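Local coordinates for exported gluconolactonase (PDB 3DR2), which probably catalyses the hydrolysis of gluconolactone to gluconate, as a calcium-bearing six-bladed beta-propeller enzyme of the SMP-30 family that works in secondary glucose metabolism, at residues G243-R248 against C282-A287; H25-A30 against G249-S254; K128-P133 against P164-H169; R183-D188 against G225-R230. All blocks are in the same frame, centred on the assembly; numbering follows the deposited sequence.

Contact 1. Residues G243-R248 against C282-A287; sequences GFCVDR and CTFDQA
Cys-245 directs its thiol at strand 282-284, and the tight part of the contact gathers round that one sulfur. SG lies 3.7 Å from Phe-284 CD1 and 3.8 Å from Thr-283 CA, while the thiol of Cys-282 approaches it with 4.1 Å between the two SG atoms, too far for a disulfide. The sulfur meets the phenyl ring obliquely, a Cys sulfur-aromatic contact with SG 67° off the ring normal. A small, polarisable side chain suits this buried place, where the strand axes come within 5.5 Å.

The two strands are the innermost of successive blades in the six-bladed propeller and run in nearly the same direction, at 28°, but belong to separate sheets, and side chains fill the seam. Thr-283 brings its side chain to about 4 Å from a bound calcium. Farther out, Phe-284 CE1 touches Asp-247 CB at 4.3 Å; the carboxylate of Asp-247 is engaged by Trp-251 N, Trp-253 NE1 and Arg-31.

Toward solvent the seam widens, and a single long side chain spans it. The chain of Arg-248, bent at chi2 and chi3, carries its guanidinium end-on to Gln-286 O, which accepts from NH1 at 3.2 Å and NH2 at 3.1 Å. That oxygen lies close to the guanidinium plane, NH1 standing almost on the extension of the C=O bond. Arginine has both the reach and the forked end for this grip.

Contact 2. Residues H25-A30 against G249-S254; sequences HAALAA and GGWLWS
Helix 26-32, the only helix of the chain, packs Ala-27 and Leu-28 against Trp-251, and Leu-28 also against Trp-253, at the margin of a propeller blade. Trp-251 supplies most of what segment 249-254 buries here, using the far end of its six-membered ring. Its CH2 sits 3.7 Å from Ala-27 C and 3.7 Å from Leu-28 N, so the indole abuts the helix backbone, with Ala-27 O at the ring edge. Alanine suits residue 27 because the approach is this close: its CB, 3.9 Å from Trp-251 CZ2, is already in touch.

Leu-28 reaches farther. With CG opposite the backbone N (chi1 177°), its CD1 branch extends to both indoles, 3.7 Å from Trp-251 CZ3 and 3.9 Å from Trp-253 CH2, meeting each at a slant. One methyl thus serves both rings, and leucine is long enough to carry it there. At the N-cap position, His-25 has Ala-27 N 3.9 Å above the centre of its ring.

Both indoles have further partners: Trp-253 NE1 bonds to Asp-247, and Trp-251 makes a cation-pi contact with Arg-31 of the helix. Strand 22-23, just ahead of the helix, is the outermost strand of the same sheet beside 269-274. The helix therefore folds back over its own blade, where Leu-28 also meets Leu-270 of strand 269-274 and Val-262 of strand 259-263.

Contact 3. Residues K128-P133 against P164-H169; sequences KRLNSP and PELAHH
Asn-131 and Glu-165 make the two direct polar links between these segments. Asn-131 ND2 donates to His-168 O at 3.1 Å, the oxygen lying near the amide plane. Glu-165 OE2 accepts from Arg-129 N at 2.9 Å, met from above the carboxylate plane. Between the two, a water gives its hydrogens to Arg-129 O (2.8 Å) and Asn-131 OD1 (2.8 Å) and accepts from Glu-165 N at 2.7 Å; an amide suits residue 131 because it offers a donor and an acceptor together. Leu-166 fills the middle, CG 3.5 Å from Arg-129 O and CD2 3.6 Å from Lys-128 CB.

Within the propeller, 164-169 closes the long loop between strands 144-147 and 169-174 of one blade, while 128-133 leads from the hairpin 122-125/128-129 toward Asn-134, a calcium ligand, and that blade's first strand, 136-138. Extended beyond CG, the exposed chain of Lys-128 lays its CD 3.2 Å from Glu-165 O.

Outside these groups, Asp-148 OD1 holds Asn-131 N; the far end of Arg-129 bonds through NH2 to Arg-106 O; and the His-169 ring beside the Asn-131 amide, 85° from its plane, is held through ND1 by His-189 N.

Contact 4. Residues R183-D188 against G225-R230; sequences RMADLD and GALHDR
Met-184 and Leu-227 meet between two neighbouring propeller blades, where strands 183-187 and 226-230, each the outermost of its four-stranded blade, converge at 45°. Met-184 shares a classic beta bulge with Ala-185, both facing Val-171, and both side chains are directed at the next blade.

Traced outward, Met-184 begins with CB, 3.8 Å from Leu-227 CD1. The chain then bends at chi2 and again at chi3, and this double turn takes the tip back along the neighbouring strand: the terminal CE lies 3.7 Å from Gly-225 O and 4.0 Å from Ala-226 CA. An unbranched, flexible thioether fits such a curved path over backbone. Ala-185 adds only its CB, 4.0 Å from the same Leu-227 CD1, so one leucine methyl serves both bulge residues. Beside these apolar contacts a water joins the backbones, giving a hydrogen to Met-184 O and accepting from Leu-227 N at 2.8 Å.

Farther along, Arg-230 crosses from one strand to the other. Its CG stands opposite the backbone N (chi1 -171°) and the chain stays extended to NE, so the guanidinium arrives end-on at a carbonyl of the other strand and passes Leu-187 at a slant. The side chain of Asp-186, by contrast, points away: Arg-183 clasps its carboxylate side-on in a salt bridge, and Ser-170 OG bonds to OD1. What Arg-230 takes is the main-chain oxygen of that residue, Asp-186 O, which lies close to the guanidinium plane, 2.8 Å from NH1 and 2.7 Å from NH2.

All four contacts belong to one propeller but to different parts of it. Contact 3 comes first along the chain, then contact 4, then contact 1; contact 2 brings the N-terminal helix back to strand 252-254, enclosing contacts 3 and 4 and alternating with contact 1. Contacts 1 and 2, with centres about 12 Å apart, share the sheet in which strands 244-246 and 252-254 are neighbours. Contacts 3 and 4, with centres about 16 Å apart, touch where His-169 pairs with Leu-187. Contact 1 joins two blades by their innermost strands and contact 4 two others by their outermost; contact 3 ties a linking segment to a blade loop, and contact 2 ties the helix to its own blade.

Contact 1. Residues G243-R248 against C282-A287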
# COMPACT_ATOMS: atom_id res chain seq x y z
N GLY A 243 -17.06 -5.27 -8.20
CA GLY A 243 -17.57 -6.45 -7.52
C GLY A 243 -19.03 -6.23 -7.19
O GLY A 243 -19.49 -5.09 -7.12
N PHE A 244 -19.78 -7.31 -7.00
CA PHE A 244 -21.20 -7.20 -6.68
C PHE A 244 -21.71 -8.49 -6.05
O PHE A 244 -21.01 -9.50 -6.02
CB PHE A 244 -21.98 -6.90 -7.96
CG PHE A 244 -21.70 -7.86 -9.09
CD1 PHE A 244 -22.37 -9.08 -9.16
CD2 PHE A 244 -20.77 -7.55 -10.07
CE1 PHE A 244 -22.10 -9.98 -10.19
CE2 PHE A 244 -20.50 -8.44 -11.11
CZ PHE A 244 -21.17 -9.65 -11.17
N CYS A 245 -22.93 -8.44 -5.53
CA CYS A 245 -23.53 -9.62 -4.92
C CYS A 245 -25.00 -9.69 -5.28
O CYS A 245 -25.57 -8.73 -5.80
CB CYS A 245 -23.36 -9.58 -3.39
SG CYS A 245 -24.23 -8.23 -2.56
N VAL A 246 -25.60 -10.85 -5.03
CA VAL A 246 -27.02 -11.05 -5.32
C VAL A 246 -27.70 -11.55 -4.05
O VAL A 246 -27.18 -12.45 -3.38
CB VAL A 246 -27.21 -12.09 -6.44
CG1 VAL A 246 -28.70 -12.32 -6.69
CG2 VAL A 246 -26.52 -11.62 -7.72
N ASP A 247 -28.85 -10.97 -3.71
CA ASP A 247 -29.55 -11.38 -2.50
C ASP A 247 -30.55 -12.51 -2.76
O ASP A 247 -30.77 -12.89 -3.91
CB ASP A 247 -30.24 -10.17 -1.85
CG ASP A 247 -31.37 -9.61 -2.68
OD1 ASP A 247 -31.72 -8.42 -2.47
OD2 ASP A 247 -31.93 -10.34 -3.54
N ARG A 248 -31.14 -13.04 -1.70
CA ARG A 248 -32.10 -14.14 -1.83
C ARG A 248 -33.29 -13.82 -2.72
O ARG A 248 -33.91 -14.73 -3.28
CB ARG A 248 -32.60 -14.59 -0.45
CG ARG A 248 -32.13 -15.98 -0.04
CD ARG A 248 -30.87 -15.96 0.80
NE ARG A 248 -31.07 -15.30 2.09
CZ ARG A 248 -30.15 -15.22 3.05
NH1 ARG A 248 -28.96 -15.77 2.87
NH2 ARG A 248 -30.43 -14.59 4.18
N CYS A 282 -18.97 -5.41 -2.70
CA CYS A 282 -19.94 -5.42 -1.62
C CYS A 282 -20.45 -6.83 -1.39
O CYS A 282 -20.32 -7.70 -2.25
CB CYS A 282 -21.11 -4.46 -1.90
SG CYS A 282 -22.12 -4.81 -3.37
N THR A 283 -21.02 -7.06 -0.21
CA THR A 283 -21.54 -8.37 0.14
C THR A 283 -22.46 -8.20 1.35
O THR A 283 -22.43 -7.17 2.02
CB THR A 283 -20.38 -9.36 0.50
OG1 THR A 283 -20.85 -10.71 0.40
CG2 THR A 283 -19.87 -9.11 1.92
N PHE A 284 -23.28 -9.20 1.61
CA PHE A 284 -24.19 -9.16 2.76
C PHE A 284 -23.70 -10.12 3.82
O PHE A 284 -22.86 -10.99 3.54
CB PHE A 284 -25.60 -9.60 2.38
CG PHE A 284 -26.42 -8.53 1.74
CD1 PHE A 284 -26.49 -8.43 0.36
CD2 PHE A 284 -27.13 -7.63 2.52
CE1 PHE A 284 -27.27 -7.44 -0.24
CE2 PHE A 284 -27.91 -6.64 1.93
CZ PHE A 284 -27.98 -6.54 0.55
N ASP A 285 -24.22 -9.97 5.03
CA ASP A 285 -23.88 -10.89 6.09
C ASP A 285 -24.83 -12.07 5.87
O ASP A 285 -25.65 -12.05 4.94
CB ASP A 285 -24.10 -10.25 7.47
CG ASP A 285 -25.52 -9.80 7.69
OD1 ASP A 285 -26.25 -9.56 6.71
OD2 ASP A 285 -25.91 -9.68 8.87
N GLN A 286 -24.70 -13.09 6.70
CA GLN A 286 -25.52 -14.29 6.62
C GLN A 286 -27.02 -14.00 6.47
O GLN A 286 -27.68 -14.50 5.55
CB GLN A 286 -25.29 -15.12 7.88
CG GLN A 286 -24.62 -16.44 7.65
CD GLN A 286 -25.60 -17.47 7.16
OE1 GLN A 286 -26.25 -17.28 6.13
NE2 GLN A 286 -25.71 -18.57 7.89
N ALA A 287 -27.56 -13.20 7.38
CA ALA A 287 -28.98 -12.87 7.38
C ALA A 287 -29.39 -11.87 6.31
O ALA A 287 -30.58 -11.64 6.08
CB ALA A 287 -29.38 -12.34 8.76

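Contact 2. Residues H25-A30 against G249-S254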
# COMPACT_ATOMS: atom_id res chain seq x y z
N HIS A 25 -37.60 2.94 -6.50
CA HIS A 25 -38.43 1.75 -6.31
C HIS A 25 -39.03 1.70 -4.91
O HIS A 25 -38.34 1.95 -3.92
CB HIS A 25 -37.59 0.49 -6.53
CG HIS A 25 -38.41 -0.72 -6.85
ND1 HIS A 25 -38.00 -2.00 -6.55
CD2 HIS A 25 -39.60 -0.85 -7.49
CE1 HIS A 25 -38.91 -2.86 -6.98
NE2 HIS A 25 -39.89 -2.19 -7.56
N ALA A 26 -40.31 1.35 -4.82
CA ALA A 26 -40.99 1.27 -3.53
C ALA A 26 -40.51 0.08 -2.72
O ALA A 26 -40.36 0.17 -1.50
CB ALA A 26 -42.50 1.19 -3.74
N ALA A 27 -40.26 -1.03 -3.40
CA ALA A 27 -39.80 -2.25 -2.75
C ALA A 27 -38.42 -2.05 -2.11
O ALA A 27 -38.15 -2.55 -1.02
CB ALA A 27 -39.76 -3.39 -3.75
N LEU A 28 -37.54 -1.33 -2.80
CA LEU A 28 -36.21 -1.08 -2.27
C LEU A 28 -36.26 -0.07 -1.13
O LEU A 28 -35.47 -0.13 -0.19
CB LEU A 28 -35.27 -0.59 -3.37
CG LEU A 28 -33.84 -0.22 -2.95
CD1 LEU A 28 -33.19 -1.39 -2.21
CD2 LEU A 28 -33.03 0.15 -4.18
N ALA A 29 -37.19 0.88 -1.22
CA ALA A 29 -37.34 1.89 -0.18
C ALA A 29 -37.75 1.21 1.11
O ALA A 29 -37.36 1.62 2.20
CB ALA A 29 -38.39 2.92 -0.59
N ALA A 30 -38.55 0.15 0.99
CA ALA A 30 -39.01 -0.60 2.15
C ALA A 30 -37.86 -1.40 2.74
O ALA A 30 -37.69 -1.45 3.96
CB ALA A 30 -40.14 -1.54 1.74
N GLY A 249 -33.62 -12.54 -2.85
CA GLY A 249 -34.74 -12.14 -3.69
C GLY A 249 -34.37 -12.01 -5.16
O GLY A 249 -35.25 -11.81 -6.01
N GLY A 250 -33.08 -12.11 -5.46
CA GLY A 250 -32.64 -12.02 -6.84
C GLY A 250 -32.12 -10.66 -7.26
O GLY A 250 -31.72 -10.47 -8.41
N TRP A 251 -32.14 -9.69 -6.35
CA TRP A 251 -31.65 -8.36 -6.68
C TRP A 251 -30.13 -8.39 -6.70
O TRP A 251 -29.50 -9.07 -5.89
CB TRP A 251 -32.09 -7.33 -5.65
CG TRP A 251 -33.55 -7.03 -5.64
CD1 TRP A 251 -34.51 -7.53 -6.47
CD2 TRP A 251 -34.22 -6.16 -4.73
NE1 TRP A 251 -35.74 -7.03 -6.14
CE2 TRP A 251 -35.59 -6.18 -5.07
CE3 TRP A 251 -33.80 -5.36 -3.66
CZ2 TRP A 251 -36.55 -5.43 -4.38
CZ3 TRP A 251 -34.75 -4.61 -2.97
CH2 TRP A 251 -36.11 -4.65 -3.34
N LEU A 252 -29.55 -7.65 -7.63
CA LEU A 252 -28.10 -7.58 -7.75
C LEU A 252 -27.63 -6.21 -7.27
O LEU A 252 -28.02 -5.17 -7.81
CB LEU A 252 -27.69 -7.82 -9.21
CG LEU A 252 -26.19 -7.97 -9.50
CD1 LEU A 252 -26.00 -8.75 -10.78
CD2 LEU A 252 -25.54 -6.60 -9.60
N TRP A 253 -26.82 -6.22 -6.21
CA TRP A 253 -26.27 -5.00 -5.62
C TRP A 253 -24.85 -4.89 -6.14
O TRP A 253 -23.99 -5.71 -5.79
CB TRP A 253 -26.28 -5.10 -4.09
CG TRP A 253 -27.65 -5.37 -3.51
CD1 TRP A 253 -28.47 -6.42 -3.80
CD2 TRP A 253 -28.35 -4.57 -2.55
NE1 TRP A 253 -29.64 -6.32 -3.09
CE2 TRP A 253 -29.60 -5.20 -2.31
CE3 TRP A 253 -28.05 -3.38 -1.86
CZ2 TRP A 253 -30.54 -4.68 -1.41
CZ3 TRP A 253 -29.00 -2.86 -0.97
CH2 TRP A 253 -30.23 -3.51 -0.76
N SER A 254 -24.59 -3.87 -6.94
CA SER A 254 -23.28 -3.69 -7.56
C SER A 254 -22.54 -2.43 -7.20
O SER A 254 -23.12 -1.36 -7.02
CB SER A 254 -23.43 -3.75 -9.08
OG SER A 254 -22.19 -3.48 -9.71

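Contact 3. Residues K128-P133 against P164-H169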
# COMPACT_ATOMS: atom_id res chain seq x y z
N LYS A 128 0.01 -23.59 -17.85
CA LYS A 128 0.46 -22.20 -17.88
C LYS A 128 -0.12 -21.43 -16.69
O LYS A 128 -1.26 -21.65 -16.30
CB LYS A 128 0.01 -21.52 -19.17
CG LYS A 128 0.55 -22.15 -20.45
CD LYS A 128 -0.01 -21.44 -21.68
CE LYS A 128 0.45 -22.10 -22.97
NZ LYS A 128 -0.05 -21.39 -24.18
N ARG A 129 0.66 -20.52 -16.12
CA ARG A 129 0.18 -19.74 -14.98
C ARG A 129 -1.05 -18.91 -15.34
O ARG A 129 -1.17 -18.40 -16.46
CB ARG A 129 1.27 -18.79 -14.47
CG ARG A 129 2.52 -19.48 -13.93
CD ARG A 129 3.45 -18.52 -13.19
NE ARG A 129 2.91 -18.09 -11.90
CZ ARG A 129 3.53 -17.26 -11.07
NH1 ARG A 129 4.72 -16.77 -11.38
NH2 ARG A 129 2.96 -16.92 -9.91
N LEU A 130 -1.96 -18.78 -14.38
CA LEU A 130 -3.17 -17.99 -14.56
C LEU A 130 -2.70 -16.54 -14.63
O LEU A 130 -1.57 -16.25 -14.24
CB LEU A 130 -4.10 -18.18 -13.36
CG LEU A 130 -4.67 -19.59 -13.17
CD1 LEU A 130 -5.25 -19.74 -11.77
CD2 LEU A 130 -5.73 -19.84 -14.22
N ASN A 131 -3.55 -15.64 -15.12
CA ASN A 131 -3.17 -14.22 -15.24
C ASN A 131 -3.03 -13.56 -13.86
O ASN A 131 -1.96 -13.11 -13.47
CB ASN A 131 -4.22 -13.46 -16.05
CG ASN A 131 -4.35 -13.97 -17.48
OD1 ASN A 131 -3.35 -14.32 -18.12
ND2 ASN A 131 -5.57 -13.99 -18.00
N SER A 132 -4.14 -13.51 -13.13
CA SER A 132 -4.18 -12.92 -11.79
C SER A 132 -5.63 -12.94 -11.31
O SER A 132 -6.38 -11.99 -11.52
CB SER A 132 -3.65 -11.48 -11.81
OG SER A 132 -4.14 -10.76 -12.93
N PRO A 133 -6.04 -14.06 -10.68
CA PRO A 133 -7.40 -14.24 -10.16
C PRO A 133 -7.82 -12.99 -9.41
O PRO A 133 -7.10 -12.51 -8.52
CB PRO A 133 -7.26 -15.45 -9.26
CG PRO A 133 -6.25 -16.27 -10.01
CD PRO A 133 -5.22 -15.25 -10.40
N PRO A 164 1.31 -12.08 -19.78
CA PRO A 164 0.47 -13.24 -19.50
C PRO A 164 0.88 -14.46 -20.31
O PRO A 164 1.42 -14.33 -21.41
CB PRO A 164 -0.93 -12.74 -19.86
CG PRO A 164 -0.66 -11.76 -20.95
CD PRO A 164 0.53 -11.00 -20.42
N GLU A 165 0.65 -15.64 -19.75
CA GLU A 165 0.99 -16.90 -20.42
C GLU A 165 -0.25 -17.43 -21.13
O GLU A 165 -0.16 -18.26 -22.04
CB GLU A 165 1.48 -17.93 -19.41
CG GLU A 165 2.74 -17.53 -18.66
CD GLU A 165 3.29 -18.65 -17.79
OE1 GLU A 165 4.21 -18.38 -16.99
OE2 GLU A 165 2.81 -19.80 -17.90
N LEU A 166 -1.42 -16.94 -20.72
CA LEU A 166 -2.68 -17.35 -21.32
C LEU A 166 -3.14 -16.27 -22.29
O LEU A 166 -2.92 -15.08 -22.05
CB LEU A 166 -3.74 -17.57 -20.24
CG LEU A 166 -3.40 -18.61 -19.15
CD1 LEU A 166 -4.54 -18.70 -18.15
CD2 LEU A 166 -3.15 -19.96 -19.80
N ALA A 167 -3.78 -16.68 -23.38
CA ALA A 167 -4.26 -15.73 -24.39
C ALA A 167 -5.75 -15.47 -24.22
O ALA A 167 -6.47 -15.22 -25.18
CB ALA A 167 -3.98 -16.28 -25.79
N HIS A 168 -6.21 -15.54 -22.98
CA HIS A 168 -7.62 -15.31 -22.68
C HIS A 168 -7.82 -14.94 -21.22
O HIS A 168 -7.02 -15.34 -20.36
CB HIS A 168 -8.42 -16.57 -23.03
CG HIS A 168 -7.83 -17.84 -22.48
ND1 HIS A 168 -8.12 -18.31 -21.22
CD2 HIS A 168 -6.95 -18.72 -23.02
CE1 HIS A 168 -7.44 -19.43 -21.00
NE2 HIS A 168 -6.72 -19.69 -22.08
N HIS A 169 -8.86 -14.16 -20.96
CA HIS A 169 -9.23 -13.75 -19.60
C HIS A 169 -10.50 -14.55 -19.38
O HIS A 169 -11.55 -14.20 -19.92
CB HIS A 169 -9.59 -12.26 -19.54
CG HIS A 169 -8.53 -11.35 -20.08
ND1 HIS A 169 -8.76 -10.01 -20.31
CD2 HIS A 169 -7.25 -11.58 -20.42
CE1 HIS A 169 -7.66 -9.46 -20.78
NE2 HIS A 169 -6.73 -10.39 -20.86
O HOH W 1 -1.04 -15.82 -17.60

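Contact 4. Residues R183-D188 against G225-R230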
# COMPACT_ATOMS: atom_id res chain seq x y z
N ARG A 183 -12.32 -24.12 -18.08
CA ARG A 183 -12.41 -22.83 -18.74
C ARG A 183 -13.86 -22.74 -19.19
O ARG A 183 -14.28 -23.43 -20.12
CB ARG A 183 -11.46 -22.82 -19.94
CG ARG A 183 -11.47 -21.57 -20.80
CD ARG A 183 -10.46 -21.76 -21.91
NE ARG A 183 -10.51 -20.72 -22.93
CZ ARG A 183 -9.70 -20.68 -23.98
NH1 ARG A 183 -8.79 -21.64 -24.14
NH2 ARG A 183 -9.81 -19.71 -24.88
N MET A 184 -14.63 -21.88 -18.52
CA MET A 184 -16.06 -21.76 -18.81
C MET A 184 -16.46 -20.68 -19.80
O MET A 184 -17.51 -20.79 -20.45
CB MET A 184 -16.81 -21.56 -17.49
CG MET A 184 -16.36 -22.50 -16.39
SD MET A 184 -16.49 -24.26 -16.83
CE MET A 184 -18.16 -24.26 -17.42
N ALA A 185 -15.66 -19.64 -19.92
CA ALA A 185 -15.96 -18.56 -20.86
C ALA A 185 -14.82 -17.57 -20.90
O ALA A 185 -14.09 -17.41 -19.93
CB ALA A 185 -17.24 -17.85 -20.43
N ASP A 186 -14.65 -16.91 -22.04
CA ASP A 186 -13.61 -15.92 -22.18
C ASP A 186 -14.30 -14.56 -22.27
O ASP A 186 -15.31 -14.42 -22.96
CB ASP A 186 -12.76 -16.17 -23.43
CG ASP A 186 -12.14 -17.55 -23.46
OD1 ASP A 186 -11.82 -18.10 -22.38
OD2 ASP A 186 -11.96 -18.09 -24.57
N LEU A 187 -13.76 -13.58 -21.57
CA LEU A 187 -14.33 -12.24 -21.57
C LEU A 187 -13.23 -11.19 -21.68
O LEU A 187 -12.06 -11.53 -21.85
CB LEU A 187 -15.14 -12.02 -20.28
CG LEU A 187 -16.22 -13.06 -19.92
CD1 LEU A 187 -15.56 -14.26 -19.24
CD2 LEU A 187 -17.24 -12.44 -18.98
N ASP A 188 -13.60 -9.92 -21.57
CA ASP A 188 -12.64 -8.84 -21.64
C ASP A 188 -12.51 -8.28 -20.23
O ASP A 188 -13.37 -7.52 -19.79
CB ASP A 188 -13.14 -7.74 -22.58
CG ASP A 188 -12.06 -6.75 -22.96
OD1 ASP A 188 -11.01 -6.69 -22.28
OD2 ASP A 188 -12.25 -6.00 -23.95
N GLY A 225 -23.43 -28.60 -18.55
CA GLY A 225 -22.10 -28.42 -18.00
C GLY A 225 -21.40 -27.21 -18.55
O GLY A 225 -20.17 -27.17 -18.62
N ALA A 226 -22.17 -26.20 -18.94
CA ALA A 226 -21.56 -25.00 -19.49
C ALA A 226 -22.40 -23.74 -19.37
O ALA A 226 -23.56 -23.78 -18.95
CB ALA A 226 -21.21 -25.23 -20.96
N LEU A 227 -21.79 -22.62 -19.72
CA LEU A 227 -22.44 -21.32 -19.70
C LEU A 227 -22.97 -21.09 -21.11
O LEU A 227 -22.26 -21.30 -22.09
CB LEU A 227 -21.43 -20.23 -19.32
CG LEU A 227 -20.85 -20.36 -17.91
CD1 LEU A 227 -19.80 -19.29 -17.68
CD2 LEU A 227 -21.97 -20.26 -16.89
N HIS A 228 -24.22 -20.67 -21.19
CA HIS A 228 -24.85 -20.43 -22.48
C HIS A 228 -25.51 -19.06 -22.52
O HIS A 228 -25.51 -18.33 -21.53
CB HIS A 228 -25.93 -21.50 -22.74
CG HIS A 228 -25.39 -22.89 -22.87
ND1 HIS A 228 -24.70 -23.32 -23.98
CD2 HIS A 228 -25.44 -23.95 -22.03
CE1 HIS A 228 -24.34 -24.58 -23.82
NE2 HIS A 228 -24.78 -24.99 -22.64
N ASP A 229 -26.05 -18.73 -23.69
CA ASP A 229 -26.76 -17.48 -23.93
C ASP A 229 -26.20 -16.22 -23.27
O ASP A 229 -26.86 -15.60 -22.44
CB ASP A 229 -28.22 -17.67 -23.55
CG ASP A 229 -28.80 -18.96 -24.10
OD1 ASP A 229 -28.58 -19.25 -25.29
OD2 ASP A 229 -29.47 -19.69 -23.33
N ARG A 230 -25.00 -15.84 -23.68
CA ARG A 230 -24.33 -14.65 -23.18
C ARG A 230 -25.17 -13.42 -23.55
O ARG A 230 -25.64 -13.31 -24.68
CB ARG A 230 -22.95 -14.57 -23.83
CG ARG A 230 -22.00 -13.53 -23.31
CD ARG A 230 -20.62 -13.94 -23.83
NE ARG A 230 -19.52 -13.10 -23.37
CZ ARG A 230 -18.25 -13.49 -23.40
NH1 ARG A 230 -17.94 -14.70 -23.84
NH2 ARG A 230 -17.30 -12.67 -22.99
O HOH W 2 -19.06 -22.98 -20.44